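Side-chain contacts in protein similar to metal-dependent hydrolase (Staphylococcus aureus subsp. aureus Mu50, PDB 3ESH), which is probably a metal-dependent hydrolase of the metallo-beta-lactamase superfamily, though its substrate is not known: residues P30-Q35 with E40-N45; L117-Q120 with A124-E127; H185-T190 with D223-Q228. All blocks are in the same frame, centred on the assembly; numbering follows the deposited sequence.

Contact 1: residues P30-Q35 with E40-N45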
ATOM      1  N   PRO A  30     -24.156  -7.860  28.740  1.00 43.88           N
ATOM      2  CA  PRO A  30     -24.263  -7.460  30.148  1.00 44.81           C
ATOM      3  C   PRO A  30     -23.715  -6.054  30.372  1.00 45.24           C
ATOM      4  O   PRO A  30     -24.252  -5.298  31.173  1.00 45.91           O
ATOM      5  CB  PRO A  30     -23.446  -8.526  30.866  1.00 43.71           C
ATOM      6  CG  PRO A  30     -23.741  -9.738  30.058  1.00 45.21           C
ATOM      7  CD  PRO A  30     -23.651  -9.238  28.631  1.00 44.56           C
ATOM      8  N   LEU A  31     -22.643  -5.717  29.658  1.00 44.17           N
ATOM      9  CA  LEU A  31     -22.037  -4.395  29.769  1.00 43.54           C
ATOM     10  C   LEU A  31     -22.750  -3.327  28.936  1.00 43.06           C
ATOM     11  O   LEU A  31     -23.065  -2.257  29.462  1.00 43.99           O
ATOM     12  CB  LEU A  31     -20.566  -4.428  29.364  1.00 44.65           C
ATOM     13  CG  LEU A  31     -19.643  -5.326  30.189  1.00 46.03           C
ATOM     14  CD1 LEU A  31     -18.209  -5.179  29.672  1.00 44.34           C
ATOM     15  CD2 LEU A  31     -19.736  -4.945  31.658  1.00 45.18           C
ATOM     16  N   TRP A  32     -23.010  -3.588  27.653  1.00 41.10           N
ATOM     17  CA  TRP A  32     -23.682  -2.562  26.864  1.00 38.68           C
ATOM     18  C   TRP A  32     -25.158  -2.378  27.191  1.00 37.60           C
ATOM     19  O   TRP A  32     -25.678  -1.273  27.045  1.00 36.71           O
ATOM     20  CB  TRP A  32     -23.498  -2.747  25.327  1.00 35.92           C
ATOM     21  CG  TRP A  32     -24.153  -3.934  24.683  1.00 33.69           C
ATOM     22  CD1 TRP A  32     -23.566  -5.123  24.376  1.00 32.80           C
ATOM     23  CD2 TRP A  32     -25.531  -4.057  24.294  1.00 33.51           C
ATOM     24  NE1 TRP A  32     -24.486  -5.983  23.830  1.00 30.99           N
ATOM     25  CE2 TRP A  32     -25.704  -5.360  23.774  1.00 32.91           C
ATOM     26  CE3 TRP A  32     -26.638  -3.197  24.348  1.00 34.62           C
ATOM     27  CZ2 TRP A  32     -26.942  -5.828  23.306  1.00 33.82           C
ATOM     28  CZ3 TRP A  32     -27.873  -3.663  23.879  1.00 35.48           C
ATOM     29  CH2 TRP A  32     -28.011  -4.965  23.372  1.00 33.77           C
ATOM     30  N   SER A  33     -25.836  -3.429  27.648  1.00 37.49           N
ATOM     31  CA  SER A  33     -27.260  -3.296  27.975  1.00 39.84           C
ATOM     32  C   SER A  33     -27.482  -2.304  29.127  1.00 40.43           C
ATOM     33  O   SER A  33     -28.565  -1.734  29.271  1.00 40.38           O
ATOM     34  CB  SER A  33     -27.880  -4.652  28.324  1.00 38.18           C
ATOM     35  OG  SER A  33     -27.228  -5.255  29.417  1.00 43.11           O
ATOM     36  N   LYS A  34     -26.448  -2.095  29.935  1.00 41.14           N
ATOM     37  CA  LYS A  34     -26.517  -1.160  31.045  1.00 42.36           C
ATOM     38  C   LYS A  34     -26.226   0.264  30.582  1.00 42.74           C
ATOM     39  O   LYS A  34     -26.487   1.212  31.305  1.00 42.89           O
ATOM     40  CB  LYS A  34     -25.522  -1.565  32.135  1.00 44.60           C
ATOM     41  CG  LYS A  34     -25.900  -2.853  32.855  1.00 47.73           C
ATOM     42  CD  LYS A  34     -24.865  -3.293  33.880  1.00 51.36           C
ATOM     43  CE  LYS A  34     -25.270  -4.639  34.476  1.00 53.28           C
ATOM     44  NZ  LYS A  34     -24.184  -5.264  35.273  1.00 54.67           N
ATOM     45  N   GLN A  35     -25.680   0.412  29.374  1.00 43.10           N
ATOM     46  CA  GLN A  35     -25.367   1.739  28.830  1.00 41.35           C
ATOM     47  C   GLN A  35     -26.408   2.207  27.796  1.00 41.43           C
ATOM     48  O   GLN A  35     -26.549   3.406  27.545  1.00 40.22           O
ATOM     49  CB  GLN A  35     -23.987   1.738  28.183  1.00 40.36           C
ATOM     50  CG  GLN A  35     -22.851   1.294  29.083  1.00 41.49           C
ATOM     51  CD  GLN A  35     -22.762   2.090  30.380  1.00 42.62           C
ATOM     52  OE1 GLN A  35     -22.843   3.329  30.382  1.00 41.83           O
ATOM     53  NE2 GLN A  35     -22.585   1.378  31.496  1.00 43.63           N
ATOM     54  N   GLU A  40     -37.045  -6.929  23.817  1.00 45.78           N
ATOM     55  CA  GLU A  40     -37.155  -8.386  23.826  1.00 47.87           C
ATOM     56  C   GLU A  40     -36.485  -9.003  22.598  1.00 47.14           C
ATOM     57  O   GLU A  40     -36.170 -10.186  22.577  1.00 44.96           O
ATOM     58  CB  GLU A  40     -38.641  -8.766  23.873  1.00 52.13           C
ATOM     59  CG  GLU A  40     -38.986 -10.218  23.533  1.00 58.98           C
ATOM     60  CD  GLU A  40     -38.664 -11.193  24.656  1.00 63.30           C
ATOM     61  OE1 GLU A  40     -37.465 -11.301  25.030  1.00 65.08           O
ATOM     62  OE2 GLU A  40     -39.611 -11.854  25.165  1.00 63.48           O
ATOM     63  N   ARG A  41     -36.262  -8.193  21.572  1.00 49.14           N
ATOM     64  CA  ARG A  41     -35.640  -8.687  20.355  1.00 49.34           C
ATOM     65  C   ARG A  41     -34.187  -8.262  20.191  1.00 47.56           C
ATOM     66  O   ARG A  41     -33.647  -8.338  19.090  1.00 48.59           O
ATOM     67  CB  ARG A  41     -36.431  -8.230  19.141  1.00 52.96           C
ATOM     68  CG  ARG A  41     -37.896  -8.562  19.195  1.00 58.86           C
ATOM     69  CD  ARG A  41     -38.517  -8.253  17.853  1.00 63.72           C
ATOM     70  NE  ARG A  41     -39.978  -8.289  17.882  1.00 66.69           N
ATOM     71  CZ  ARG A  41     -40.738  -7.368  18.468  1.00 67.11           C
ATOM     72  NH1 ARG A  41     -40.177  -6.326  19.087  1.00 67.10           N
ATOM     73  NH2 ARG A  41     -42.064  -7.483  18.423  1.00 66.64           N
ATOM     74  N   ASN A  42     -33.567  -7.812  21.279  1.00 45.02           N
ATOM     75  CA  ASN A  42     -32.169  -7.393  21.270  1.00 42.86           C
ATOM     76  C   ASN A  42     -31.932  -6.151  20.426  1.00 40.75           C
ATOM     77  O   ASN A  42     -30.789  -5.810  20.109  1.00 39.05           O
ATOM     78  CB  ASN A  42     -31.272  -8.519  20.744  1.00 42.42           C
ATOM     79  CG  ASN A  42     -29.858  -8.449  21.300  1.00 44.31           C
ATOM     80  OD1 ASN A  42     -28.894  -8.873  20.654  1.00 42.55           O
ATOM     81  ND2 ASN A  42     -29.731  -7.922  22.514  1.00 41.76           N
ATOM     82  N   GLN A  43     -33.011  -5.474  20.061  1.00 39.37           N
ATOM     83  CA  GLN A  43     -32.912  -4.269  19.251  1.00 39.06           C
ATOM     84  C   GLN A  43     -32.868  -3.039  20.133  1.00 39.17           C
ATOM     85  O   GLN A  43     -33.595  -2.971  21.121  1.00 41.70           O
ATOM     86  CB  GLN A  43     -34.130  -4.135  18.333  1.00 41.17           C
ATOM     87  CG  GLN A  43     -34.574  -5.404  17.618  1.00 42.89           C
ATOM     88  CD  GLN A  43     -35.842  -5.192  16.799  1.00 44.67           C
ATOM     89  OE1 GLN A  43     -36.905  -4.896  17.347  1.00 45.13           O
ATOM     90  NE2 GLN A  43     -35.730  -5.331  15.481  1.00 43.32           N
ATOM     91  N   ILE A  44     -32.019  -2.069  19.787  1.00 37.49           N
ATOM     92  CA  ILE A  44     -31.955  -0.819  20.538  1.00 36.60           C
ATOM     93  C   ILE A  44     -32.513   0.245  19.605  1.00 38.29           C
ATOM     94  O   ILE A  44     -32.395   0.122  18.387  1.00 39.74           O
ATOM     95  CB  ILE A  44     -30.521  -0.437  20.969  1.00 35.75           C
ATOM     96  CG1 ILE A  44     -29.685  -0.047  19.754  1.00 33.56           C
ATOM     97  CG2 ILE A  44     -29.899  -1.595  21.761  1.00 32.28           C
ATOM     98  CD1 ILE A  44     -28.344   0.578  20.096  1.00 33.66           C
ATOM     99  N   ASN A  45     -33.125   1.282  20.169  1.00 40.20           N
ATOM    100  CA  ASN A  45     -33.734   2.329  19.372  1.00 41.87           C
ATOM    101  C   ASN A  45     -32.757   3.397  18.925  1.00 41.87           C
ATOM    102  O   ASN A  45     -32.120   4.050  19.751  1.00 42.57           O
ATOM    103  CB  ASN A  45     -34.874   2.987  20.140  1.00 43.33           C
ATOM    104  CG  ASN A  45     -35.721   3.863  19.257  1.00 45.29           C
ATOM    105  OD1 ASN A  45     -36.332   3.381  18.304  1.00 46.17           O
ATOM    106  ND2 ASN A  45     -35.754   5.163  19.555  1.00 47.25           N
TER
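W32 reaches from helix 29-32 to the start of strand 43-47, where it meets N42 and I44. Its CB already points toward residues 40-45. At chi1 68° CG is tucked between the backbone N and the carbonyl carbon, and the indole then extends toward residues 40-45 with its six-membered ring leading. Along this ring, CZ3 meets the methyl CG2 of I44 at 3.6 Å. Next to it, CH2 of W32 lies between the two partners. It is 4.2 Å from CG2 of I44 and also touches the side-chain amide of N42. CZ2 meets that same amide. The amide sits at the edge of the indole, near its plane, and the two planes are turned 45° apart. I44 approaches obliquely. Its CG2 branch, anti to the carbonyl carbon, does the touching.

A left-handed turn of the backbone at N42 leads into the strand. The backbone of N42 is bonded to G20, and that of I44 to M18. Beyond the contact, the indole lies nearly parallel to the ring of F24 and touches A38. K29 of the second subunit packs on N42. Through W32, at the end of a short helix, helix 29-32 packs on the start of the two-stranded antiparallel sheet formed by strands 15-19 and 43-47.

Contact 2: residues L117-Q120 with A124-E127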
ATOM      1  N   LEU A 117     -32.955  11.256   1.025  1.00 37.01           N
ATOM      2  CA  LEU A 117     -32.398  12.199   0.054  1.00 37.72           C
ATOM      3  C   LEU A 117     -33.309  12.425  -1.149  1.00 37.94           C
ATOM      4  O   LEU A 117     -33.253  13.477  -1.791  1.00 35.87           O
ATOM      5  CB  LEU A 117     -31.018  11.736  -0.432  1.00 36.00           C
ATOM      6  CG  LEU A 117     -29.833  12.101   0.471  1.00 35.78           C
ATOM      7  CD1 LEU A 117     -28.528  11.590  -0.144  1.00 33.44           C
ATOM      8  CD2 LEU A 117     -29.802  13.620   0.661  1.00 30.29           C
ATOM      9  N   THR A 118     -34.139  11.441  -1.467  1.00 46.34           N
ATOM     10  CA  THR A 118     -35.048  11.558  -2.589  1.00 47.18           C
ATOM     11  C   THR A 118     -36.393  10.969  -2.218  1.00 48.71           C
ATOM     12  O   THR A 118     -36.508  10.222  -1.252  1.00 48.76           O
ATOM     13  CB  THR A 118     -34.543  10.776  -3.809  1.00 47.14           C
ATOM     14  OG1 THR A 118     -34.567   9.375  -3.514  1.00 47.51           O
ATOM     15  CG2 THR A 118     -33.135  11.206  -4.178  1.00 47.36           C
ATOM     16  N   ASP A 119     -37.424  11.315  -2.973  1.00 50.69           N
ATOM     17  CA  ASP A 119     -38.739  10.755  -2.747  1.00 53.18           C
ATOM     18  C   ASP A 119     -38.773   9.607  -3.744  1.00 54.60           C
ATOM     19  O   ASP A 119     -37.770   9.265  -4.337  1.00 55.20           O
ATOM     20  CB  ASP A 119     -39.840  11.777  -3.114  1.00 53.44           C
ATOM     21  CG  ASP A 119     -39.638  12.408  -4.497  1.00 54.60           C
ATOM     22  OD1 ASP A 119     -39.364  11.672  -5.460  1.00 51.11           O
ATOM     23  OD2 ASP A 119     -39.767  13.645  -4.620  1.00 54.10           O
ATOM     24  N   GLN A 120     -39.939   8.977  -3.875  1.00 22.74           N
ATOM     25  CA  GLN A 120     -40.067   7.849  -4.831  1.00 22.74           C
ATOM     26  C   GLN A 120     -39.962   8.384  -6.254  1.00 22.74           C
ATOM     27  O   GLN A 120     -40.455   9.477  -6.551  1.00 59.44           O
ATOM     28  CB  GLN A 120     -41.375   7.201  -4.684  1.00 22.74           C
ATOM     29  CG  GLN A 120     -41.654   7.098  -3.254  1.00 22.74           C
ATOM     30  CD  GLN A 120     -42.850   7.908  -2.915  1.00 22.74           C
ATOM     31  OE1 GLN A 120     -42.864   9.165  -3.036  1.00 22.74           O
ATOM     32  NE2 GLN A 120     -43.902   7.206  -2.477  1.00 22.74           N
ATOM     33  N   ALA A 124     -35.791  13.951  -5.764  1.00 62.63           N
ATOM     34  CA  ALA A 124     -34.798  14.526  -4.872  1.00 62.18           C
ATOM     35  C   ALA A 124     -35.372  15.559  -3.932  1.00 60.92           C
ATOM     36  O   ALA A 124     -35.716  16.653  -4.351  1.00 60.98           O
ATOM     37  CB  ALA A 124     -33.667  15.173  -5.663  1.00 62.71           C
ATOM     38  N   ILE A 125     -35.485  15.205  -2.659  1.00 59.75           N
ATOM     39  CA  ILE A 125     -35.962  16.149  -1.659  1.00 58.47           C
ATOM     40  C   ILE A 125     -34.768  17.101  -1.703  1.00 60.32           C
ATOM     41  O   ILE A 125     -33.700  16.673  -2.138  1.00 62.43           O
ATOM     42  CB  ILE A 125     -36.014  15.490  -0.260  1.00 56.16           C
ATOM     43  CG1 ILE A 125     -36.740  14.139  -0.324  1.00 53.65           C
ATOM     44  CG2 ILE A 125     -36.658  16.430   0.717  1.00 53.61           C
ATOM     45  CD1 ILE A 125     -38.157  14.206  -0.825  1.00 52.32           C
ATOM     46  N   PHE A 126     -34.897  18.359  -1.297  1.00 60.17           N
ATOM     47  CA  PHE A 126     -33.735  19.274  -1.307  1.00 59.86           C
ATOM     48  C   PHE A 126     -33.140  19.596  -2.701  1.00 60.29           C
ATOM     49  O   PHE A 126     -31.946  19.387  -2.945  1.00 60.43           O
ATOM     50  CB  PHE A 126     -32.622  18.733  -0.396  1.00 57.97           C
ATOM     51  CG  PHE A 126     -33.068  18.480   1.021  1.00 59.29           C
ATOM     52  CD1 PHE A 126     -32.990  17.213   1.585  1.00 58.45           C
ATOM     53  CD2 PHE A 126     -33.608  19.506   1.774  1.00 59.36           C
ATOM     54  CE1 PHE A 126     -33.449  16.982   2.884  1.00 59.42           C
ATOM     55  CE2 PHE A 126     -34.068  19.286   3.071  1.00 59.40           C
ATOM     56  CZ  PHE A 126     -33.993  18.026   3.627  1.00 59.61           C
ATOM     57  N   GLU A 127     -33.981  20.147  -3.584  1.00 48.53           N
ATOM     58  CA  GLU A 127     -33.666  20.520  -4.969  1.00 48.22           C
ATOM     59  C   GLU A 127     -32.592  21.568  -5.262  1.00 46.51           C
ATOM     60  O   GLU A 127     -31.927  21.486  -6.300  1.00 45.32           O
ATOM     61  CB  GLU A 127     -34.934  20.990  -5.670  1.00 52.34           C
ATOM     62  CG  GLU A 127     -36.134  20.067  -5.536  1.00 56.69           C
ATOM     63  CD  GLU A 127     -37.413  20.673  -6.121  1.00 59.76           C
ATOM     64  OE1 GLU A 127     -38.511  20.189  -5.753  1.00 59.45           O
ATOM     65  OE2 GLU A 127     -37.326  21.619  -6.948  1.00 60.15           O
TER
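I125 lies against the backbone of residues 117-119. Its N-H gives a weak, bent hydrogen bond to L117 O, 3.0 Å from I125 N. The side chain then runs along the facing chain. I125 CG1 is 3.7 Å from T118 C. With chi1 -49° and chi2 -59° the chain bends at both bonds, and CD1 of I125 comes to rest 3.7 Å from CB of D119. Beside this, the methyl CG2 of T118 packs on the backbone of A124, 3.8 Å from A124 CA. The contact closes a compact loop between helix 111-114 and strand 130-134. This is part of the connection between two neighbouring parallel strands, 103-105 and 130-134, and follows the HxHxDH signature of the metallo-beta-lactamase superfamily.

Further out, D119 OD1 accepts a hydrogen bond from H123 N and so ties the turn between the two segments. T118 OG1 is bonded to K70 NZ and makes a weak bond to D119 O. The other methyl of I125, CG2, sits 3.8 Å above the ring plane of F126, toward the rim. F126 in turn packs on I87 and L91 of helix 87-92, while L117 reaches A64.

Contact 3: residues H185-T190 with D223-Q228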
ATOM      1  N   HIS A 185     -15.858   3.199  10.083  1.00 33.59           N
ATOM      2  CA  HIS A 185     -17.208   2.654   9.946  1.00 33.36           C
ATOM      3  C   HIS A 185     -17.451   2.335   8.486  1.00 34.66           C
ATOM      4  O   HIS A 185     -18.088   1.347   8.124  1.00 35.97           O
ATOM      5  CB  HIS A 185     -18.243   3.690  10.378  1.00 33.39           C
ATOM      6  CG  HIS A 185     -19.657   3.238  10.205  1.00 36.48           C
ATOM      7  ND1 HIS A 185     -20.270   2.362  11.072  1.00 35.56           N
ATOM      8  CD2 HIS A 185     -20.572   3.520   9.245  1.00 39.01           C
ATOM      9  CE1 HIS A 185     -21.501   2.125  10.659  1.00 37.22           C
ATOM     10  NE2 HIS A 185     -21.710   2.814   9.552  1.00 39.39           N
ATOM     11  N   SER A 186     -16.922   3.206   7.648  1.00 35.44           N
ATOM     12  CA  SER A 186     -17.067   3.087   6.211  1.00 36.91           C
ATOM     13  C   SER A 186     -15.713   3.466   5.634  1.00 35.12           C
ATOM     14  O   SER A 186     -14.973   4.200   6.261  1.00 35.28           O
ATOM     15  CB  SER A 186     -18.125   4.089   5.751  1.00 32.55           C
ATOM     16  OG  SER A 186     -18.535   3.796   4.455  1.00 34.00           O
ATOM     17  N   PHE A 187     -15.375   2.982   4.449  1.00 34.85           N
ATOM     18  CA  PHE A 187     -14.085   3.364   3.906  1.00 33.51           C
ATOM     19  C   PHE A 187     -14.072   4.850   3.639  1.00 32.63           C
ATOM     20  O   PHE A 187     -13.029   5.494   3.739  1.00 32.91           O
ATOM     21  CB  PHE A 187     -13.763   2.652   2.601  1.00 34.40           C
ATOM     22  CG  PHE A 187     -12.386   2.953   2.098  1.00 37.65           C
ATOM     23  CD1 PHE A 187     -11.279   2.317   2.656  1.00 38.92           C
ATOM     24  CD2 PHE A 187     -12.184   3.939   1.142  1.00 37.25           C
ATOM     25  CE1 PHE A 187      -9.993   2.662   2.272  1.00 38.80           C
ATOM     26  CE2 PHE A 187     -10.905   4.293   0.750  1.00 37.75           C
ATOM     27  CZ  PHE A 187      -9.803   3.660   1.315  1.00 39.31           C
ATOM     28  N   GLY A 188     -15.231   5.400   3.306  1.00 31.09           N
ATOM     29  CA  GLY A 188     -15.308   6.818   3.017  1.00 31.28           C
ATOM     30  C   GLY A 188     -15.991   7.625   4.095  1.00 32.14           C
ATOM     31  O   GLY A 188     -16.319   8.793   3.884  1.00 31.35           O
ATOM     32  N   HIS A 189     -16.193   7.028   5.265  1.00 33.64           N
ATOM     33  CA  HIS A 189     -16.863   7.731   6.344  1.00 34.57           C
ATOM     34  C   HIS A 189     -16.197   9.059   6.664  1.00 34.99           C
ATOM     35  O   HIS A 189     -14.968   9.165   6.682  1.00 34.27           O
ATOM     36  CB  HIS A 189     -16.922   6.857   7.585  1.00 34.56           C
ATOM     37  CG  HIS A 189     -17.709   7.460   8.706  1.00 34.01           C
ATOM     38  ND1 HIS A 189     -17.200   8.444   9.524  1.00 35.34           N
ATOM     39  CD2 HIS A 189     -18.966   7.212   9.144  1.00 33.66           C
ATOM     40  CE1 HIS A 189     -18.109   8.777  10.425  1.00 33.17           C
ATOM     41  NE2 HIS A 189     -19.186   8.043  10.215  1.00 32.77           N
ATOM     42  N   THR A 190     -17.036  10.062   6.936  1.00 33.66           N
ATOM     43  CA  THR A 190     -16.606  11.425   7.215  1.00 34.79           C
ATOM     44  C   THR A 190     -17.182  12.011   8.516  1.00 34.31           C
ATOM     45  O   THR A 190     -18.297  11.688   8.920  1.00 33.66           O
ATOM     46  CB  THR A 190     -17.010  12.347   6.010  1.00 35.90           C
ATOM     47  OG1 THR A 190     -16.397  11.863   4.808  1.00 32.62           O
ATOM     48  CG2 THR A 190     -16.582  13.793   6.238  1.00 37.11           C
ATOM     49  N   ASP A 223     -18.838  -1.543  11.346  1.00 36.93           N
ATOM     50  CA  ASP A 223     -17.603  -0.918  10.899  1.00 37.05           C
ATOM     51  C   ASP A 223     -16.823  -1.878  10.017  1.00 35.57           C
ATOM     52  O   ASP A 223     -16.457  -2.964  10.452  1.00 34.11           O
ATOM     53  CB  ASP A 223     -16.763  -0.495  12.114  1.00 37.78           C
ATOM     54  CG  ASP A 223     -17.362   0.692  12.856  1.00 39.83           C
ATOM     55  OD1 ASP A 223     -18.599   0.782  12.935  1.00 39.78           O
ATOM     56  OD2 ASP A 223     -16.605   1.533  13.372  1.00 39.49           O
ATOM     57  N   ASP A 224     -16.580  -1.481   8.771  1.00 34.70           N
ATOM     58  CA  ASP A 224     -15.846  -2.334   7.851  1.00 32.73           C
ATOM     59  C   ASP A 224     -14.367  -2.404   8.206  1.00 31.04           C
ATOM     60  O   ASP A 224     -13.703  -3.397   7.920  1.00 30.41           O
ATOM     61  CB  ASP A 224     -16.044  -1.863   6.410  1.00 33.84           C
ATOM     62  CG  ASP A 224     -17.484  -2.030   5.937  1.00 34.95           C
ATOM     63  OD1 ASP A 224     -18.221  -2.862   6.521  1.00 39.50           O
ATOM     64  OD2 ASP A 224     -17.893  -1.336   4.974  1.00 37.14           O
ATOM     65  N   TYR A 225     -13.853  -1.353   8.840  1.00 29.68           N
ATOM     66  CA  TYR A 225     -12.446  -1.310   9.251  1.00 29.42           C
ATOM     67  C   TYR A 225     -12.331  -0.850  10.705  1.00 31.08           C
ATOM     68  O   TYR A 225     -11.853   0.249  10.994  1.00 32.03           O
ATOM     69  CB  TYR A 225     -11.649  -0.386   8.333  1.00 26.59           C
ATOM     70  CG  TYR A 225     -11.795  -0.748   6.871  1.00 23.72           C
ATOM     71  CD1 TYR A 225     -12.846  -0.237   6.110  1.00 26.32           C
ATOM     72  CD2 TYR A 225     -10.921  -1.652   6.267  1.00 24.79           C
ATOM     73  CE1 TYR A 225     -13.032  -0.611   4.787  1.00 27.27           C
ATOM     74  CE2 TYR A 225     -11.090  -2.035   4.950  1.00 25.78           C
ATOM     75  CZ  TYR A 225     -12.158  -1.509   4.206  1.00 29.31           C
ATOM     76  OH  TYR A 225     -12.343  -1.901   2.886  1.00 28.60           O
ATOM     77  N   PRO A 226     -12.787  -1.696  11.644  1.00 31.59           N
ATOM     78  CA  PRO A 226     -12.737  -1.381  13.077  1.00 30.33           C
ATOM     79  C   PRO A 226     -11.385  -0.878  13.588  1.00 30.93           C
ATOM     80  O   PRO A 226     -11.350  -0.041  14.484  1.00 33.26           O
ATOM     81  CB  PRO A 226     -13.173  -2.696  13.740  1.00 30.64           C
ATOM     82  CG  PRO A 226     -12.858  -3.739  12.692  1.00 27.82           C
ATOM     83  CD  PRO A 226     -13.294  -3.061  11.428  1.00 28.00           C
HETATM   84  N   MSE A 227     -10.278  -1.356  13.032  1.00 31.00           N
HETATM   85  CA  MSE A 227      -8.984  -0.897  13.513  1.00 30.08           C
HETATM   86  C   MSE A 227      -8.786   0.606  13.224  1.00 31.70           C
HETATM   87  O   MSE A 227      -8.133   1.318  13.996  1.00 30.84           O
HETATM   88  CB  MSE A 227      -7.840  -1.704  12.881  1.00 27.21           C
HETATM   89  CG  MSE A 227      -7.780  -3.171  13.239  1.00 29.33           C
HETATM   90 SE   MSE A 227      -7.648  -3.514  15.170  1.00 26.47          SE
HETATM   91  CE  MSE A 227      -9.424  -3.909  15.439  1.00 28.94           C
ATOM     92  N   GLN A 228      -9.347   1.081  12.112  1.00 29.47           N
ATOM     93  CA  GLN A 228      -9.238   2.487  11.749  1.00 28.90           C
ATOM     94  C   GLN A 228     -10.210   3.310  12.595  1.00 28.75           C
ATOM     95  O   GLN A 228      -9.947   4.465  12.902  1.00 29.66           O
ATOM     96  CB  GLN A 228      -9.528   2.666  10.248  1.00 28.23           C
ATOM     97  CG  GLN A 228      -9.633   4.119   9.751  1.00 24.96           C
ATOM     98  CD  GLN A 228      -8.317   4.870   9.828  1.00 28.43           C
ATOM     99  OE1 GLN A 228      -7.230   4.268   9.809  1.00 29.17           O
ATOM    100  NE2 GLN A 228      -8.400   6.196   9.887  1.00 26.47           N
TER
HETATM  101  O   HOH W   1     -16.296   0.475   3.421  1.00 36.94           O
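In H185, chi1 of 177° swings the imidazole away from the backbone N, and in D223 chi1 of -71° sets the carboxylate beside its own N. The two groups meet almost at right angles. H185 ND1 donates to D223 OD1 at 3.0 Å, fairly straight at 157°. The oxygen lies near the plane of the imidazole, but the N-H meets it from above the carboxylate plane. D223 OD1 also accepts from T220 OG1, and OD2 from S229 OG. These bonds hold the carboxylate in place, and it helps to set the rotation of the imidazole. H185, H110 and D206 direct donor atoms at one vacant point, consistent with a metal site of this superfamily left empty in the model. D223 would then be a second-shell residue.

The backbones are joined too: D224 N donates to H185 O over 3.3 Å. A water accepts from F187 N at 2.9 Å and lies 2.9 Å from D224 OD2, to which it can donate. OD1 of D224 is held in a salt bridge with R147. Nearer the surface, F187, which is exposed, turns its edge to the face of Y225 in an offset edge-to-face pair with centroids 5.9 Å apart. Selenomethionine M227 of the second subunit packs on D224 and Y225.

Residues 185-189 lie in the loop after strand 177-181, with a type I turn from S186 to H189, and T190 begins strand 190-196. Residues 223-225 lead into helix 226-242, with Y225 at the N-cap position.

In the fold
The three contacts follow one another along the chain and do not touch. Contact 3 lies deepest, its centre about 14 Å from the centre of the chain, against about 18 Å and about 20 Å for the centres of contacts 2 and 1. All three are largely buried, though F187 of contact 3 is exposed. Contact 1 joins a short helix to a two-stranded sheet by apolar and amide packing on one indole. Contact 2 stays within a single loop and relies on aliphatic groups laid on backbone. Contact 3 links distant parts of the sequence through polar bonds and includes H185, one residue of a possible metal site. Contacts 1 and 3 also meet the second subunit; contact 2 touches no other chain.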